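YfkN protein (PDB 3GVE) is a metal-binding member of the calcineurin-like phosphoesterase family, with a manganese and a magnesium ion held side by side in the model. Local coordinates at residues G104-H109 / I129-V134; T217-Q222 / I245-Q250. All coordinates share one frame; numbering follows the deposited sequence.

Following the chain from its N terminus, interaction 1 comes first: strand 104-105 leads out to helix 115-123, and the return on strand 129-130 closes that excursion against 104-109. Interaction 2 begins only after this one has closed, so the two run in series, without nesting or crossing. In it the chain leaves strand 210-215 by the loop 217-222, passes through helix 232-238 and comes back on strand 244-247; Ser247 and the residues after it, up to Gln250, settle against 217-220. The first contact ties together a two-stranded parallel sheet, the second the chain leaving two neighbouring parallel strands of the larger mixed sheet. Their centres lie about 15 Å apart, yet Asn108 and His249 meet on the same magnesium ion.

Interaction 1 (G104-H109 / I129-V134); sequences GTLGNH and IVNANV. With MG (magnesium ion), chain D.
Thr105 OG1 is gripped by two partners: it donates to Val130 O at 2.7 Å and accepts a hydrogen bond from water 1 at 2.8 Å. The two residues belong to a beta-alpha-beta unit, strand 104-105, helix 115-123 and strand 129-130, in which two short, weakly bonded parallel strands are joined through the helix. The torsion chi1 of -162° swings OG1 away from the backbone N of Thr105 and out to the neighbouring strand, where it meets Val130 O almost head-on, with a C=O...O angle of 163°. The backbone joins in from Gly104, whose O accepts from Val130 N at 2.9 Å. The same Gly104 O also receives the CA-H of Ile129.

Water 1 extends the polar link: besides Thr105 OG1 it donates to Leu106 O, and it accepts from Asn131 ND2. Leu106 forks across 129-131, its side chain at about a right angle to those of Ile129 and Asn131, CD2 touching Ile129 CG2 at 3.7 Å while CD1 rests on Asn131 CB; Leu118 and Ile122 of helix 115-123 also pack on this leucine. Beyond strand 104-105 the chain at 107-109 turns toward the metal centre, where Asn108 OD1 binds magnesium at 2.1 Å in company with Asp64, His216 and His249. The amide of Asn131 is held at both ends: ND2, which also donates to water 1, donates to Asn133 OD1, 31° out of the amide plane, and in an Asx motif OD1 receives Val134 N on an in-plane lone pair at 2.9 Å.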
ATOM      1  N   GLY A 104     -14.877  18.801   1.644  1.00  8.17           N
ATOM      2  CA  GLY A 104     -13.705  17.943   1.634  1.00  7.59           C
ATOM      3  C   GLY A 104     -12.484  18.726   2.120  1.00  7.32           C
ATOM      4  O   GLY A 104     -12.576  19.921   2.436  1.00  8.24           O
ATOM      5  N   THR A 105     -11.335  18.042   2.152  1.00  8.44           N
ATOM      6  CA  THR A 105     -10.101  18.691   2.652  1.00  8.11           C
ATOM      7  C   THR A 105      -8.882  18.123   1.984  1.00  8.46           C
ATOM      8  O   THR A 105      -8.995  17.178   1.142  1.00  9.50           O
ATOM      9  CB  THR A 105     -10.064  18.586   4.189  1.00  8.47           C
ATOM     10  OG1 THR A 105      -9.125  19.553   4.681  1.00  8.42           O
ATOM     11  CG2 THR A 105      -9.637  17.198   4.673  1.00  8.98           C
ATOM     12  N   LEU A 106      -7.694  18.624   2.317  1.00  8.38           N
ATOM     13  CA  LEU A 106      -6.469  18.164   1.723  1.00  8.17           C
ATOM     14  C   LEU A 106      -5.745  17.215   2.638  1.00  7.91           C
ATOM     15  O   LEU A 106      -5.492  17.469   3.775  1.00  9.12           O
ATOM     16  CB  LEU A 106      -5.568  19.345   1.381  1.00  8.92           C
ATOM     17  CG  LEU A 106      -6.275  20.445   0.562  1.00 10.34           C
ATOM     18  CD1 LEU A 106      -5.369  21.593   0.326  1.00 11.28           C
ATOM     19  CD2 LEU A 106      -6.880  19.955  -0.715  1.00 10.94           C
ATOM     20  N   GLY A 107      -5.389  16.049   2.051  1.00  8.11           N
ATOM     21  CA  GLY A 107      -4.490  15.151   2.727  1.00  7.90           C
ATOM     22  C   GLY A 107      -3.090  15.409   2.115  1.00  8.01           C
ATOM     23  O   GLY A 107      -2.898  16.200   1.163  1.00  8.74           O
ATOM     24  N   ASN A 108      -2.084  14.775   2.739  1.00  8.38           N
ATOM     25  CA  ASN A 108      -0.706  14.997   2.226  1.00  8.25           C
ATOM     26  C   ASN A 108      -0.557  14.605   0.765  1.00  8.52           C
ATOM     27  O   ASN A 108       0.157  15.211  -0.025  1.00  9.20           O
ATOM     28  CB  ASN A 108       0.373  14.297   3.091  1.00  9.25           C
ATOM     29  CG  ASN A 108      -0.006  12.873   3.506  1.00 10.44           C
ATOM     30  OD1 ASN A 108      -1.025  12.596   4.139  1.00 11.23           O
ATOM     31  ND2 ASN A 108       0.779  11.947   3.036  1.00 10.93           N
ATOM     32  N   HIS A 109      -1.216  13.520   0.382  1.00  8.58           N
ATOM     33  CA  HIS A 109      -1.070  12.991  -1.010  1.00  8.16           C
ATOM     34  C   HIS A 109      -1.730  13.899  -2.065  1.00  8.28           C
ATOM     35  O   HIS A 109      -1.401  13.716  -3.244  1.00  9.84           O
ATOM     36  CB  HIS A 109      -1.506  11.533  -1.103  1.00  8.63           C
ATOM     37  CG  HIS A 109      -0.511  10.627  -0.470  1.00  8.54           C
ATOM     38  ND1 HIS A 109       0.716  10.348  -1.054  1.00  9.58           N
ATOM     39  CD2 HIS A 109      -0.517  10.021   0.732  1.00  9.67           C
ATOM     40  CE1 HIS A 109       1.418   9.555  -0.237  1.00 10.29           C
ATOM     41  NE2 HIS A 109       0.676   9.324   0.844  1.00 10.89           N
ATOM     42  N   ILE A 129     -13.712  22.690  -0.574  1.00  9.89           N
ATOM     43  CA  ILE A 129     -12.558  21.929  -0.106  1.00  9.59           C
ATOM     44  C   ILE A 129     -11.729  22.912   0.715  1.00  9.31           C
ATOM     45  O   ILE A 129     -11.251  23.903   0.208  1.00 11.30           O
ATOM     46  CB  ILE A 129     -11.797  21.315  -1.293  1.00 10.30           C
ATOM     47  CG1 ILE A 129     -12.691  20.255  -1.946  1.00 11.93           C
ATOM     48  CG2 ILE A 129     -10.508  20.686  -0.829  1.00 10.88           C
ATOM     49  CD1 ILE A 129     -12.143  19.671  -3.257  1.00 12.54           C
ATOM     50  N   VAL A 130     -11.618  22.647   2.001  1.00  8.45           N
ATOM     51  CA  VAL A 130     -11.070  23.623   2.925  1.00  8.53           C
ATOM     52  C   VAL A 130      -9.731  23.165   3.486  1.00  7.92           C
ATOM     53  O   VAL A 130      -9.478  21.979   3.635  1.00  9.06           O
ATOM     54  CB  VAL A 130     -12.067  23.928   4.093  1.00 10.10           C
ATOM     55  CG1 VAL A 130     -13.313  24.661   3.537  1.00 11.04           C
ATOM     56  CG2 VAL A 130     -12.483  22.642   4.827  1.00 10.16           C
ATOM     57  N   ASN A 131      -8.893  24.132   3.811  1.00  8.13           N
ATOM     58  CA  ASN A 131      -7.662  23.895   4.544  1.00  8.40           C
ATOM     59  C   ASN A 131      -7.201  25.202   5.189  1.00  8.45           C
ATOM     60  O   ASN A 131      -7.131  26.204   4.494  1.00  9.10           O
ATOM     61  CB  ASN A 131      -6.563  23.343   3.643  1.00  8.61           C
ATOM     62  CG  ASN A 131      -5.221  23.357   4.340  1.00  8.02           C
ATOM     63  OD1 ASN A 131      -4.525  24.359   4.312  1.00  9.08           O
ATOM     64  ND2 ASN A 131      -4.886  22.281   5.025  1.00  8.54           N
ATOM     65  N   ALA A 132      -6.926  25.162   6.473  1.00  9.01           N
ATOM     66  CA  ALA A 132      -6.633  26.369   7.219  1.00  9.10           C
ATOM     67  C   ALA A 132      -5.154  26.584   7.472  1.00  9.32           C
ATOM     68  O   ALA A 132      -4.759  27.701   7.754  1.00 10.45           O
ATOM     69  CB  ALA A 132      -7.394  26.361   8.553  1.00 10.09           C
ATOM     70  N   ASN A 133      -4.346  25.531   7.406  1.00  9.30           N
ATOM     71  CA  ASN A 133      -2.953  25.643   7.859  1.00  8.75           C
ATOM     72  C   ASN A 133      -1.863  25.796   6.795  1.00  8.13           C
ATOM     73  O   ASN A 133      -0.770  26.224   7.105  1.00  9.41           O
ATOM     74  CB  ASN A 133      -2.607  24.578   8.935  1.00  8.55           C
ATOM     75  CG  ASN A 133      -2.569  23.129   8.406  1.00  8.75           C
ATOM     76  OD1 ASN A 133      -3.327  22.741   7.530  1.00  8.80           O
ATOM     77  ND2 ASN A 133      -1.692  22.324   8.994  1.00  9.25           N
ATOM     78  N   VAL A 134      -2.159  25.479   5.543  1.00  8.73           N
ATOM     79  CA  VAL A 134      -1.201  25.743   4.475  1.00  9.28           C
ATOM     80  C   VAL A 134      -1.289  27.207   4.056  1.00  9.88           C
ATOM     81  O   VAL A 134      -2.349  27.693   3.743  1.00  9.38           O
ATOM     82  CB  VAL A 134      -1.414  24.827   3.244  1.00  9.68           C
ATOM     83  CG1 VAL A 134      -0.319  25.087   2.184  1.00 10.02           C
ATOM     84  CG2 VAL A 134      -1.397  23.362   3.674  1.00 10.59           C
TER
HETATM   85 MG    MG D 403      -2.183  10.993   4.763  1.00  8.74          MG
HETATM   86  O   HOH W   1      -6.397  19.869   4.874  1.00  8.91           O
HETATM   87  O   HOH W   2      -2.089   8.571   5.049  1.00  9.99           O

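Interaction 2 (T217-Q222 / I245-Q250); sequences TGIEKQ and IISGHQ. With MG (magnesium ion), chain D.
Gln250 lays its amide along the backbone of Ile219 and bonds with both ends: OE1 takes Ile219 N at 2.9 Å, and NE2 donates to Ile219 O at 3.1 Å. The first bond is nearly straight at the hydrogen (171°), but the donor stands well above the carbonyl plane of the glutamine. Ile219 O lies in the glutamine amide plane, although NE2 sits well above the plane of the Ile219 carbonyl; the extended side chain beyond CG passes over Gly218 CA. Nearer the strand, Ser247 OG, in the conformer modelled here, one of two, donates to Thr217 O at 2.8 Å. Gly248 N adds a weak bond to the same oxygen.

These bonds pin the loop that follows strand 210-215 to the end of strand 244-247 and the turn after it; the two strands are parallel neighbours in the mixed sheet of this calcineurin-like phosphoesterase fold. Here the chain turns into the metal centre: His249 CB packs on Thr217 CA, and His249 ND1 binds magnesium at 2.4 Å. Glu229 accepts from His249 NE2 at the far side of the ring, and Asp19, a manganese ligand, accepts from its backbone N. Farther out, Glu220 OE1 forms a salt bridge with Lys341 of the second subunit.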
ATOM      1  N   THR A 217      -5.117  13.876   9.896  1.00  7.68           N
ATOM      2  CA  THR A 217      -4.102  13.668  10.917  1.00  8.33           C
ATOM      3  C   THR A 217      -4.673  12.628  11.872  1.00  7.29           C
ATOM      4  O   THR A 217      -5.861  12.554  12.053  1.00  8.55           O
ATOM      5  CB  THR A 217      -3.753  15.008  11.624  1.00  8.77           C
ATOM      6  OG1 THR A 217      -2.664  14.825  12.531  1.00  9.11           O
ATOM      7  CG2 THR A 217      -4.954  15.603  12.367  1.00 10.38           C
ATOM      8  N   GLY A 218      -3.801  11.820  12.452  1.00  8.12           N
ATOM      9  CA  GLY A 218      -4.212  10.715  13.289  1.00  8.44           C
ATOM     10  C   GLY A 218      -4.171  11.029  14.765  1.00  8.26           C
ATOM     11  O   GLY A 218      -4.093  12.169  15.185  1.00  8.91           O
ATOM     12  N   ILE A 219      -4.202   9.955  15.542  1.00  8.11           N
ATOM     13  CA  ILE A 219      -4.441   9.975  16.976  1.00  8.58           C
ATOM     14  C   ILE A 219      -3.261   9.358  17.697  1.00  9.40           C
ATOM     15  O   ILE A 219      -2.803   8.297  17.319  1.00 12.03           O
ATOM     16  CB  ILE A 219      -5.720   9.143  17.329  1.00  9.81           C
ATOM     17  CG1 ILE A 219      -6.972   9.756  16.688  1.00 10.54           C
ATOM     18  CG2 ILE A 219      -5.862   8.978  18.839  1.00 11.83           C
ATOM     19  CD1 ILE A 219      -8.164   8.802  16.578  1.00 11.44           C
ATOM     20  N   GLU A 220      -2.790  10.047  18.730  1.00  9.38           N
ATOM     21  CA  GLU A 220      -1.898   9.463  19.723  1.00  9.13           C
ATOM     22  C   GLU A 220      -2.614   9.552  21.064  1.00  9.18           C
ATOM     23  O   GLU A 220      -3.563  10.280  21.229  1.00 10.18           O
ATOM     24  CB  GLU A 220      -0.548  10.187  19.764  1.00  9.94           C
ATOM     25  CG  GLU A 220       0.253  10.123  18.440  1.00 11.60           C
ATOM     26  CD  GLU A 220       0.681   8.710  18.047  1.00 15.10           C
ATOM     27  OE1 GLU A 220       0.618   7.788  18.861  1.00 16.64           O
ATOM     28  OE2 GLU A 220       1.098   8.522  16.898  1.00 18.62           O
ATOM     29  N   LYS A 221      -2.158   8.747  22.008  1.00  9.89           N
ATOM     30  CA  LYS A 221      -2.846   8.595  23.290  1.00  9.71           C
ATOM     31  C   LYS A 221      -2.562   9.684  24.320  1.00  9.41           C
ATOM     32  O   LYS A 221      -3.281   9.793  25.293  1.00 11.15           O
ATOM     33  CB  LYS A 221      -2.508   7.242  23.915  1.00 10.85           C
ATOM     34  CG  LYS A 221      -3.111   6.047  23.162  1.00 13.26           C
ATOM     35  CD  LYS A 221      -2.543   4.781  23.766  1.00 17.62           C
ATOM     36  CE  LYS A 221      -3.169   3.514  23.279  1.00 22.62           C
ATOM     37  NZ  LYS A 221      -2.589   2.382  24.081  1.00 25.92           N
ATOM     38  N   GLN A 222      -1.508  10.465  24.098  1.00  9.09           N
ATOM     39  CA  GLN A 222      -1.110  11.515  25.032  1.00 10.01           C
ATOM     40  C   GLN A 222      -0.708  12.796  24.297  1.00  9.84           C
ATOM     41  O   GLN A 222      -0.506  12.784  23.079  1.00 10.14           O
ATOM     42  CB  GLN A 222       0.055  11.018  25.903  1.00 11.15           C
ATOM     43  CG  GLN A 222      -0.345   9.906  26.888  1.00 11.82           C
ATOM     44  CD  GLN A 222      -0.084   8.519  26.337  1.00 11.97           C
ATOM     45  OE1 GLN A 222       0.606   8.363  25.353  1.00 12.75           O
ATOM     46  NE2 GLN A 222      -0.669   7.504  26.977  1.00 11.86           N
ATOM     47  N   ILE A 245     -14.888  15.807  15.032  1.00  8.47           N
ATOM     48  CA  ILE A 245     -13.604  15.635  14.356  1.00  8.21           C
ATOM     49  C   ILE A 245     -13.603  14.377  13.496  1.00  7.49           C
ATOM     50  O   ILE A 245     -13.864  13.288  13.972  1.00  8.49           O
ATOM     51  CB  ILE A 245     -12.431  15.549  15.363  1.00  8.72           C
ATOM     52  CG1 ILE A 245     -12.355  16.830  16.200  1.00  9.96           C
ATOM     53  CG2 ILE A 245     -11.114  15.313  14.621  1.00 10.79           C
ATOM     54  CD1 ILE A 245     -11.427  16.706  17.448  1.00 11.25           C
ATOM     55  N   ILE A 246     -13.296  14.560  12.222  1.00  7.46           N
ATOM     56  CA  ILE A 246     -12.998  13.452  11.331  1.00  7.88           C
ATOM     57  C   ILE A 246     -11.467  13.319  11.299  1.00  7.49           C
ATOM     58  O   ILE A 246     -10.769  14.288  11.049  1.00  8.06           O
ATOM     59  CB  ILE A 246     -13.526  13.697   9.905  1.00  8.41           C
ATOM     60  CG1 ILE A 246     -14.982  14.202   9.903  1.00  9.04           C
ATOM     61  CG2 ILE A 246     -13.368  12.436   9.053  1.00  9.69           C
ATOM     62  CD1 ILE A 246     -15.938  13.382  10.726  1.00  9.80           C
ATOM     63  N   SER A 247     -10.978  12.111  11.555  0.50  7.62           N
ATOM     64  CA  SER A 247      -9.562  11.839  11.606  0.50  8.51           C
ATOM     65  C   SER A 247      -9.251  10.844  10.505  0.50  7.84           C
ATOM     66  O   SER A 247     -10.085  10.127  10.026  0.50  9.09           O
ATOM     67  CB  SER A 247      -9.206  11.280  12.991  0.50  9.46           C
ATOM     68  OG  SER A 247      -7.843  10.919  13.114  0.50  7.56           O
ATOM     69  N   GLY A 248      -8.001  10.832  10.118  1.00  8.34           N
ATOM     70  CA  GLY A 248      -7.479   9.934   9.090  1.00  8.55           C
ATOM     71  C   GLY A 248      -5.963   9.782   9.215  1.00  7.92           C
ATOM     72  O   GLY A 248      -5.435   9.767  10.312  1.00  8.30           O
ATOM     73  N   HIS A 249      -5.329   9.700   8.051  1.00  7.58           N
ATOM     74  CA  HIS A 249      -3.892   9.676   7.852  1.00  8.18           C
ATOM     75  C   HIS A 249      -3.253   8.348   8.275  1.00  8.29           C
ATOM     76  O   HIS A 249      -2.482   7.798   7.531  1.00  8.89           O
ATOM     77  CB  HIS A 249      -3.229  10.886   8.519  1.00  8.90           C
ATOM     78  CG  HIS A 249      -1.762  10.992   8.255  1.00  8.44           C
ATOM     79  ND1 HIS A 249      -1.241  11.121   6.984  1.00  8.98           N
ATOM     80  CD2 HIS A 249      -0.706  10.988   9.103  1.00  8.61           C
ATOM     81  CE1 HIS A 249       0.076  11.194   7.065  1.00  8.99           C
ATOM     82  NE2 HIS A 249       0.425  11.110   8.338  1.00  9.68           N
ATOM     83  N   GLN A 250      -3.558   7.861   9.475  1.00  8.41           N
ATOM     84  CA  GLN A 250      -2.935   6.648  10.015  1.00  8.71           C
ATOM     85  C   GLN A 250      -3.467   5.346   9.412  1.00  8.44           C
ATOM     86  O   GLN A 250      -2.844   4.307   9.539  1.00 10.44           O
ATOM     87  CB  GLN A 250      -3.077   6.597  11.536  1.00  9.43           C
ATOM     88  CG  GLN A 250      -2.073   7.452  12.279  1.00 10.35           C
ATOM     89  CD  GLN A 250      -2.419   7.615  13.752  1.00 10.90           C
ATOM     90  OE1 GLN A 250      -3.560   7.526  14.147  1.00 11.01           O
ATOM     91  NE2 GLN A 250      -1.412   7.893  14.550  1.00 12.46           N
TER
HETATM   92 MG    MG D 403      -2.183  10.993   4.763  1.00  8.74          MG
HETATM   93  O   HOH W   2      -2.089   8.571   5.049  1.00  9.99           O